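Side-chain contacts in glutathione S-transferase family protein (Pseudomonas putida, PDB 3LXZ), which probably conjugates reduced glutathione to a wide range of hydrophobic electrophiles, both foreign and endogenous: residues Gly141-Tyr146 and Phe182-Ala187; Ala132-Leu137 and Ile176-Asp181. All blocks are in the same frame, centred on the assembly; numbering follows the deposited sequence. Where two conformers were deposited one is given.

Contact 1. Residues Gly141-Tyr146 and Phe182-Ala187; sequences GRFAPY and FPQAKA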
ATOM      1  N   GLY A 141      -1.046   5.205 -16.542  1.00 20.30           N
ATOM      2  CA  GLY A 141      -2.355   5.875 -16.510  1.00 18.53           C
ATOM      3  C   GLY A 141      -2.919   6.039 -17.902  1.00 18.73           C
ATOM      4  O   GLY A 141      -2.172   6.194 -18.861  1.00 19.40           O
ATOM      5  N   ARG A 142      -4.235   5.951 -18.039  1.00 18.35           N
ATOM      6  CA  ARG A 142      -4.868   6.153 -19.342  1.00 18.56           C
ATOM      7  C   ARG A 142      -5.204   7.625 -19.583  1.00 18.10           C
ATOM      8  O   ARG A 142      -4.985   8.145 -20.679  1.00 18.18           O
ATOM      9  CB  ARG A 142      -6.136   5.310 -19.462  1.00 18.86           C
ATOM     10  CG  ARG A 142      -5.923   3.835 -19.840  1.00 23.68           C
ATOM     11  CD  ARG A 142      -5.042   3.082 -18.856  1.00 32.57           C
ATOM     12  NE  ARG A 142      -5.225   1.635 -19.000  1.00 39.23           N
ATOM     13  CZ  ARG A 142      -4.305   0.699 -18.784  1.00 40.69           C
ATOM     14  NH1 ARG A 142      -3.052   1.002 -18.388  1.00 39.31           N
ATOM     15  NH2 ARG A 142      -4.662  -0.566 -18.975  1.00 43.07           N
ATOM     16  N   PHE A 143      -5.709   8.289 -18.552  1.00 17.69           N
ATOM     17  CA  PHE A 143      -6.064   9.713 -18.615  1.00 18.00           C
ATOM     18  C   PHE A 143      -7.000  10.001 -19.773  1.00 18.23           C
ATOM     19  O   PHE A 143      -6.680  10.763 -20.692  1.00 18.93           O
ATOM     20  CB  PHE A 143      -4.813  10.572 -18.681  1.00 16.89           C
ATOM     21  CG  PHE A 143      -4.039  10.570 -17.426  1.00 18.77           C
ATOM     22  CD1 PHE A 143      -4.457  11.335 -16.357  1.00 17.44           C
ATOM     23  CD2 PHE A 143      -2.901   9.751 -17.287  1.00 19.61           C
ATOM     24  CE1 PHE A 143      -3.737  11.329 -15.163  1.00 20.89           C
ATOM     25  CE2 PHE A 143      -2.174   9.734 -16.130  1.00 19.47           C
ATOM     26  CZ  PHE A 143      -2.590  10.524 -15.046  1.00 19.63           C
ATOM     27  N   ALA A 144      -8.168   9.392 -19.722  1.00 17.63           N
ATOM     28  CA  ALA A 144      -9.057   9.414 -20.868  1.00 19.08           C
ATOM     29  C   ALA A 144     -10.452   9.934 -20.550  1.00 18.59           C
ATOM     30  O   ALA A 144     -11.403   9.469 -21.138  1.00 19.78           O
ATOM     31  CB  ALA A 144      -9.142   7.993 -21.510  1.00 20.52           C
ATOM     32  N   PRO A 145     -10.578  10.975 -19.713  1.00 17.47           N
ATOM     33  CA  PRO A 145      -9.598  11.864 -19.068  1.00 16.97           C
ATOM     34  C   PRO A 145      -9.121  11.366 -17.706  1.00 17.23           C
ATOM     35  O   PRO A 145      -8.100  11.841 -17.190  1.00 18.21           O
ATOM     36  CB  PRO A 145     -10.382  13.158 -18.871  1.00 17.36           C
ATOM     37  CG  PRO A 145     -11.799  12.666 -18.674  1.00 16.83           C
ATOM     38  CD  PRO A 145     -11.945  11.512 -19.616  1.00 18.13           C
ATOM     39  N   TYR A 146      -9.879  10.438 -17.135  1.00 17.76           N
ATOM     40  CA  TYR A 146      -9.612   9.929 -15.789  1.00 17.74           C
ATOM     41  C   TYR A 146      -8.429   8.968 -15.745  1.00 17.07           C
ATOM     42  O   TYR A 146      -7.966   8.468 -16.785  1.00 16.53           O
ATOM     43  CB  TYR A 146     -10.877   9.263 -15.227  1.00 17.96           C
ATOM     44  CG  TYR A 146     -12.064  10.169 -15.242  1.00 19.46           C
ATOM     45  CD1 TYR A 146     -12.287  11.049 -14.196  1.00 18.94           C
ATOM     46  CD2 TYR A 146     -12.981  10.146 -16.300  1.00 20.52           C
ATOM     47  CE1 TYR A 146     -13.388  11.904 -14.201  1.00 23.61           C
ATOM     48  CE2 TYR A 146     -14.090  10.998 -16.297  1.00 23.35           C
ATOM     49  CZ  TYR A 146     -14.270  11.875 -15.249  1.00 21.64           C
ATOM     50  OH  TYR A 146     -15.359  12.721 -15.214  1.00 25.91           O
ATOM     51  N   PHE A 182       3.365  17.338 -17.623  1.00 24.67           N
ATOM     52  CA  PHE A 182       2.446  16.189 -17.515  1.00 23.45           C
ATOM     53  C   PHE A 182       1.049  16.722 -17.783  1.00 22.78           C
ATOM     54  O   PHE A 182       0.231  16.788 -16.861  1.00 22.41           O
ATOM     55  CB  PHE A 182       2.505  15.626 -16.077  1.00 23.55           C
ATOM     56  CG  PHE A 182       1.977  14.215 -15.928  1.00 22.70           C
ATOM     57  CD1 PHE A 182       1.226  13.609 -16.943  1.00 20.67           C
ATOM     58  CD2 PHE A 182       2.220  13.492 -14.741  1.00 22.39           C
ATOM     59  CE1 PHE A 182       0.771  12.309 -16.812  1.00 21.14           C
ATOM     60  CE2 PHE A 182       1.735  12.189 -14.582  1.00 20.95           C
ATOM     61  CZ  PHE A 182       1.004  11.595 -15.612  1.00 22.65           C
ATOM     62  N   PRO A 183       0.768  17.138 -19.041  1.00 22.47           N
ATOM     63  CA  PRO A 183      -0.493  17.820 -19.289  1.00 21.30           C
ATOM     64  C   PRO A 183      -1.738  16.981 -19.058  1.00 20.87           C
ATOM     65  O   PRO A 183      -2.782  17.557 -18.720  1.00 19.23           O
ATOM     66  CB  PRO A 183      -0.404  18.200 -20.773  1.00 21.09           C
ATOM     67  CG  PRO A 183       0.689  17.345 -21.337  1.00 23.14           C
ATOM     68  CD  PRO A 183       1.660  17.217 -20.217  1.00 22.49           C
ATOM     69  N   GLN A 184      -1.630  15.663 -19.282  1.00 20.91           N
ATOM     70  CA  GLN A 184      -2.717  14.712 -18.971  1.00 20.86           C
ATOM     71  C   GLN A 184      -3.176  14.902 -17.519  1.00 20.22           C
ATOM     72  O   GLN A 184      -4.383  14.954 -17.225  1.00 19.45           O
ATOM     73  CB  GLN A 184      -2.228  13.240 -19.086  1.00 22.03           C
ATOM     74  CG  GLN A 184      -1.824  12.763 -20.456  1.00 24.65           C
ATOM     75  CD  GLN A 184      -0.415  13.193 -20.893  1.00 29.44           C
ATOM     76  OE1 GLN A 184       0.326  13.857 -20.159  1.00 28.09           O
ATOM     77  NE2 GLN A 184      -0.048  12.808 -22.124  1.00 30.26           N
ATOM     78  N   ALA A 185      -2.193  14.982 -16.624  1.00 19.19           N
ATOM     79  CA  ALA A 185      -2.443  15.031 -15.196  1.00 19.45           C
ATOM     80  C   ALA A 185      -2.926  16.434 -14.838  1.00 18.77           C
ATOM     81  O   ALA A 185      -3.827  16.608 -14.035  1.00 18.11           O
ATOM     82  CB  ALA A 185      -1.169  14.661 -14.420  1.00 18.87           C
ATOM     83  N   LYS A 186      -2.375  17.424 -15.511  1.00 18.88           N
ATOM     84  CA  LYS A 186      -2.753  18.815 -15.235  1.00 19.99           C
ATOM     85  C   LYS A 186      -4.241  18.997 -15.531  1.00 19.29           C
ATOM     86  O   LYS A 186      -4.998  19.564 -14.716  1.00 18.90           O
ATOM     87  CB  LYS A 186      -1.871  19.798 -16.035  1.00 19.20           C
ATOM     88  CG  LYS A 186      -1.738  21.178 -15.400  1.00 24.91           C
ATOM     89  CD  LYS A 186      -0.827  22.047 -16.265  1.00 29.60           C
ATOM     90  CE  LYS A 186      -0.208  23.167 -15.462  1.00 31.09           C
ATOM     91  NZ  LYS A 186      -1.049  23.514 -14.284  1.00 34.96           N
ATOM     92  N   ALA A 187      -4.681  18.443 -16.659  1.00 18.67           N
ATOM     93  CA  ALA A 187      -6.058  18.565 -17.096  1.00 18.08           C
ATOM     94  C   ALA A 187      -7.028  17.810 -16.181  1.00 17.72           C
ATOM     95  O   ALA A 187      -8.102  18.300 -15.875  1.00 17.27           O
ATOM     96  CB  ALA A 187      -6.184  18.082 -18.538  1.00 18.32           C
TER
HETATM   97  O   HOH W   1      -6.831  14.030 -18.384  1.00 19.10           O
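F143 lies against F182, Q184 and A185 where, in the all-helical C-terminal domain of the glutathione S-transferase fold, the loop after helix 120-140 meets the first turn of helix 183-193. The aromatic pairing is an offset edge-to-face stack. F182, the N-cap residue of the helix, turns its ring edge toward the face of F143, with the two planes 70° apart and the ring centroids separated by 5.4 Å. Its CG is anti to the backbone N (chi1 -161°), which carries the ring end back toward the loop, and CZ comes within 3.7 Å of F143 CE2.

Aliphatic contacts complete the setting of the F143 ring. Q184 CB sits over one face in a CH-pi contact, 4.1 Å from the ring centroid of F143, while the chain bends at chi2 (80°) and leads the amide away from that ring. A185 meets F143 mainly through its backbone: CA lies 3.9 Å from F143 CE1. The methyl of A185 stands farther from that atom and also covers a face of the F182 ring. L137 of helix 120-140 and L188 farther along helix 183-193 also pack against F143.

No direct hydrogen bond joins the two segments. Polar bridging falls to one water molecule, which donates to both backbone carbonyls, 2.8 Å from P145 O, beyond the cis peptide bond that precedes P145, and 2.9 Å from Q184 O.

Contact 2. Residues Ala132-Leu137 and Ile176-Asp181; sequences AGFATL and IDFLAD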
ATOM      1  N   ALA A 132      10.214   9.075 -10.026  1.00 18.16           N
ATOM      2  CA  ALA A 132       9.859   7.746 -10.530  1.00 18.26           C
ATOM      3  C   ALA A 132       8.346   7.513 -10.456  1.00 17.39           C
ATOM      4  O   ALA A 132       7.747   6.875 -11.336  1.00 17.59           O
ATOM      5  CB  ALA A 132      10.641   6.645  -9.774  1.00 17.19           C
ATOM      6  N   GLY A 133       7.719   8.070  -9.429  1.00 16.90           N
ATOM      7  CA  GLY A 133       6.292   7.837  -9.219  1.00 16.44           C
ATOM      8  C   GLY A 133       5.472   8.530 -10.282  1.00 17.22           C
ATOM      9  O   GLY A 133       4.487   7.978 -10.804  1.00 16.97           O
ATOM     10  N   PHE A 134       5.868   9.752 -10.606  1.00 16.69           N
ATOM     11  CA  PHE A 134       5.218  10.498 -11.688  1.00 15.90           C
ATOM     12  C   PHE A 134       5.463   9.839 -13.051  1.00 16.61           C
ATOM     13  O   PHE A 134       4.547   9.809 -13.886  1.00 15.94           O
ATOM     14  CB  PHE A 134       5.639  11.980 -11.678  1.00 17.09           C
ATOM     15  CG  PHE A 134       4.821  12.809 -10.737  1.00 15.78           C
ATOM     16  CD1 PHE A 134       3.517  13.158 -11.076  1.00 16.21           C
ATOM     17  CD2 PHE A 134       5.319  13.208  -9.502  1.00 18.04           C
ATOM     18  CE1 PHE A 134       2.708  13.914 -10.194  1.00 16.28           C
ATOM     19  CE2 PHE A 134       4.512  13.997  -8.617  1.00 19.22           C
ATOM     20  CZ  PHE A 134       3.206  14.333  -8.967  1.00 18.79           C
ATOM     21  N   ALA A 135       6.663   9.302 -13.255  1.00 17.15           N
ATOM     22  CA  ALA A 135       6.973   8.551 -14.492  1.00 17.30           C
ATOM     23  C   ALA A 135       6.068   7.329 -14.633  1.00 16.52           C
ATOM     24  O   ALA A 135       5.523   7.083 -15.719  1.00 16.61           O
ATOM     25  CB  ALA A 135       8.448   8.136 -14.540  1.00 17.68           C
ATOM     26  N   THR A 136       5.915   6.581 -13.527  1.00 16.56           N
ATOM     27  CA  THR A 136       5.010   5.414 -13.447  1.00 15.65           C
ATOM     28  C   THR A 136       3.569   5.765 -13.783  1.00 15.81           C
ATOM     29  O   THR A 136       2.887   5.072 -14.548  1.00 14.57           O
ATOM     30  CB  THR A 136       5.101   4.768 -12.068  1.00 16.65           C
ATOM     31  OG1 THR A 136       6.413   4.232 -11.871  1.00 17.81           O
ATOM     32  CG2 THR A 136       4.031   3.654 -11.856  1.00 17.22           C
ATOM     33  N   LEU A 137       3.094   6.860 -13.211  1.00 15.67           N
ATOM     34  CA  LEU A 137       1.723   7.308 -13.474  1.00 16.37           C
ATOM     35  C   LEU A 137       1.509   7.680 -14.946  1.00 16.31           C
ATOM     36  O   LEU A 137       0.451   7.372 -15.541  1.00 16.37           O
ATOM     37  CB  LEU A 137       1.347   8.470 -12.520  1.00 15.30           C
ATOM     38  CG  LEU A 137      -0.081   9.007 -12.609  1.00 17.18           C
ATOM     39  CD1 LEU A 137      -1.114   7.899 -12.414  1.00 17.47           C
ATOM     40  CD2 LEU A 137      -0.310  10.189 -11.630  1.00 15.50           C
ATOM     41  N   ILE A 176      10.860  21.690  -8.467  1.00 29.02           N
ATOM     42  CA  ILE A 176      10.408  20.919  -9.641  1.00 28.74           C
ATOM     43  C   ILE A 176       8.887  21.008  -9.715  1.00 28.09           C
ATOM     44  O   ILE A 176       8.196  20.776  -8.727  1.00 27.81           O
ATOM     45  CB  ILE A 176      10.791  19.414  -9.551  1.00 29.07           C
ATOM     46  CG1 ILE A 176      12.285  19.218  -9.274  1.00 29.54           C
ATOM     47  CG2 ILE A 176      10.349  18.639 -10.806  1.00 28.87           C
ATOM     48  CD1 ILE A 176      12.672  17.748  -8.976  1.00 30.45           C
ATOM     49  N   ASP A 177       8.363  21.374 -10.875  1.00 27.12           N
ATOM     50  CA  ASP A 177       6.916  21.374 -11.073  1.00 27.14           C
ATOM     51  C   ASP A 177       6.633  20.107 -11.856  1.00 26.42           C
ATOM     52  O   ASP A 177       6.884  20.040 -13.052  1.00 26.34           O
ATOM     53  CB  ASP A 177       6.479  22.655 -11.819  1.00 26.78           C
ATOM     54  CG  ASP A 177       4.978  22.764 -12.011  1.00 28.93           C
ATOM     55  OD1 ASP A 177       4.240  21.774 -11.799  1.00 23.76           O
ATOM     56  OD2 ASP A 177       4.513  23.870 -12.407  1.00 29.51           O
ATOM     57  N   PHE A 178       6.145  19.084 -11.163  1.00 26.23           N
ATOM     58  CA  PHE A 178       5.864  17.821 -11.812  1.00 25.47           C
ATOM     59  C   PHE A 178       4.747  17.966 -12.847  1.00 26.05           C
ATOM     60  O   PHE A 178       4.720  17.258 -13.841  1.00 26.59           O
ATOM     61  CB  PHE A 178       5.497  16.729 -10.779  1.00 25.51           C
ATOM     62  CG  PHE A 178       6.579  16.463  -9.749  1.00 24.67           C
ATOM     63  CD1 PHE A 178       7.757  15.813 -10.094  1.00 22.62           C
ATOM     64  CD2 PHE A 178       6.391  16.840  -8.432  1.00 23.63           C
ATOM     65  CE1 PHE A 178       8.748  15.575  -9.138  1.00 23.72           C
ATOM     66  CE2 PHE A 178       7.382  16.603  -7.469  1.00 23.86           C
ATOM     67  CZ  PHE A 178       8.545  15.977  -7.831  1.00 22.84           C
ATOM     68  N   LEU A 179       3.812  18.869 -12.623  1.00 25.72           N
ATOM     69  CA  LEU A 179       2.670  18.958 -13.526  1.00 25.19           C
ATOM     70  C   LEU A 179       2.945  19.820 -14.775  1.00 25.45           C
ATOM     71  O   LEU A 179       2.193  19.744 -15.740  1.00 25.58           O
ATOM     72  CB  LEU A 179       1.428  19.435 -12.776  1.00 25.72           C
ATOM     73  CG  LEU A 179       0.891  18.479 -11.707  1.00 24.24           C
ATOM     74  CD1 LEU A 179      -0.263  19.122 -10.927  1.00 24.98           C
ATOM     75  CD2 LEU A 179       0.433  17.162 -12.332  1.00 23.10           C
ATOM     76  N   ALA A 180       4.040  20.585 -14.773  1.00 25.22           N
ATOM     77  CA  ALA A 180       4.392  21.428 -15.931  1.00 25.75           C
ATOM     78  C   ALA A 180       4.636  20.639 -17.221  1.00 25.77           C
ATOM     79  O   ALA A 180       4.362  21.153 -18.303  1.00 26.27           O
ATOM     80  CB  ALA A 180       5.602  22.321 -15.620  1.00 26.01           C
ATOM     81  N   ASP A 181       5.159  19.415 -17.082  0.50 25.70           N
ATOM     82  CA  ASP A 181       5.420  18.518 -18.211  0.50 25.83           C
ATOM     83  C   ASP A 181       4.536  17.259 -18.254  0.50 25.40           C
ATOM     84  O   ASP A 181       4.905  16.250 -18.867  0.50 25.30           O
ATOM     85  CB  ASP A 181       6.902  18.135 -18.264  0.50 26.40           C
ATOM     86  CG  ASP A 181       7.650  18.879 -19.353  0.50 27.34           C
ATOM     87  OD1 ASP A 181       7.459  20.111 -19.473  0.50 28.36           O
ATOM     88  OD2 ASP A 181       8.411  18.220 -20.103  0.50 30.77           O
TER
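The backbones of F134 and F178 approach to 7.4 Å between their CA atoms, a spacing that leaves the two side chains, each directed toward the opposite segment, to make the contact between helix 120-140 and the connection from helix 154-174 to helix 183-193. This is interior packing in the helical C-terminal domain of the glutathione S-transferase fold, and it illustrates how a single aromatic pair can join a short connection to a long helix through ring contact, with no direct hydrogen bond between the segments.

The rings are nearly parallel, their planes 13° apart, but displaced enough that little of one covers the other. What lies over the centre of the F134 ring is the F178 methylene: CB stands 3.6 Å from the centroid of that ring and only 10° off its normal, a well-centred CH-pi contact. With CG of F178 anti to its own carbonyl carbon (chi1 -59°), the second ring continues past the CD2-CE2 side of the first. I176 O lies above the other face of F178, offset toward the rim.

I101 of helix 84-106 and V163 and A166 of helix 154-174 pack on F134, while L130 and L131, from the same helix as F134, pack on F178. The connection is also held by polar bonds. D177 OD1 accepts a hydrogen bond from N167 ND2 and weak ones from the backbone N atoms of L179 and A180, while N167 OD1 accepts one from L179 N. F134 CE2 reaches over a face of the F178 ring, 3.4 Å from F178 CG.

Both contacts join the end of helix 120-140 or its following loop to the region between helix 154-174 and the first turn of helix 183-193. Their centres are about 12 Å apart, and their segments alternate along the chain. In contact 2 both touching residues are buried and the contact is apolar, whereas contact 1 runs from buried F182 out to exposed Q184 and admits water. Together they join the 176-187 region to helix 120-140 and the loop that follows it. They also touch directly: F182 CE2 lies 3.7 Å from F134 O, and A185 CB 3.6 Å from L179 CD2. Neither lies near the glutathione site.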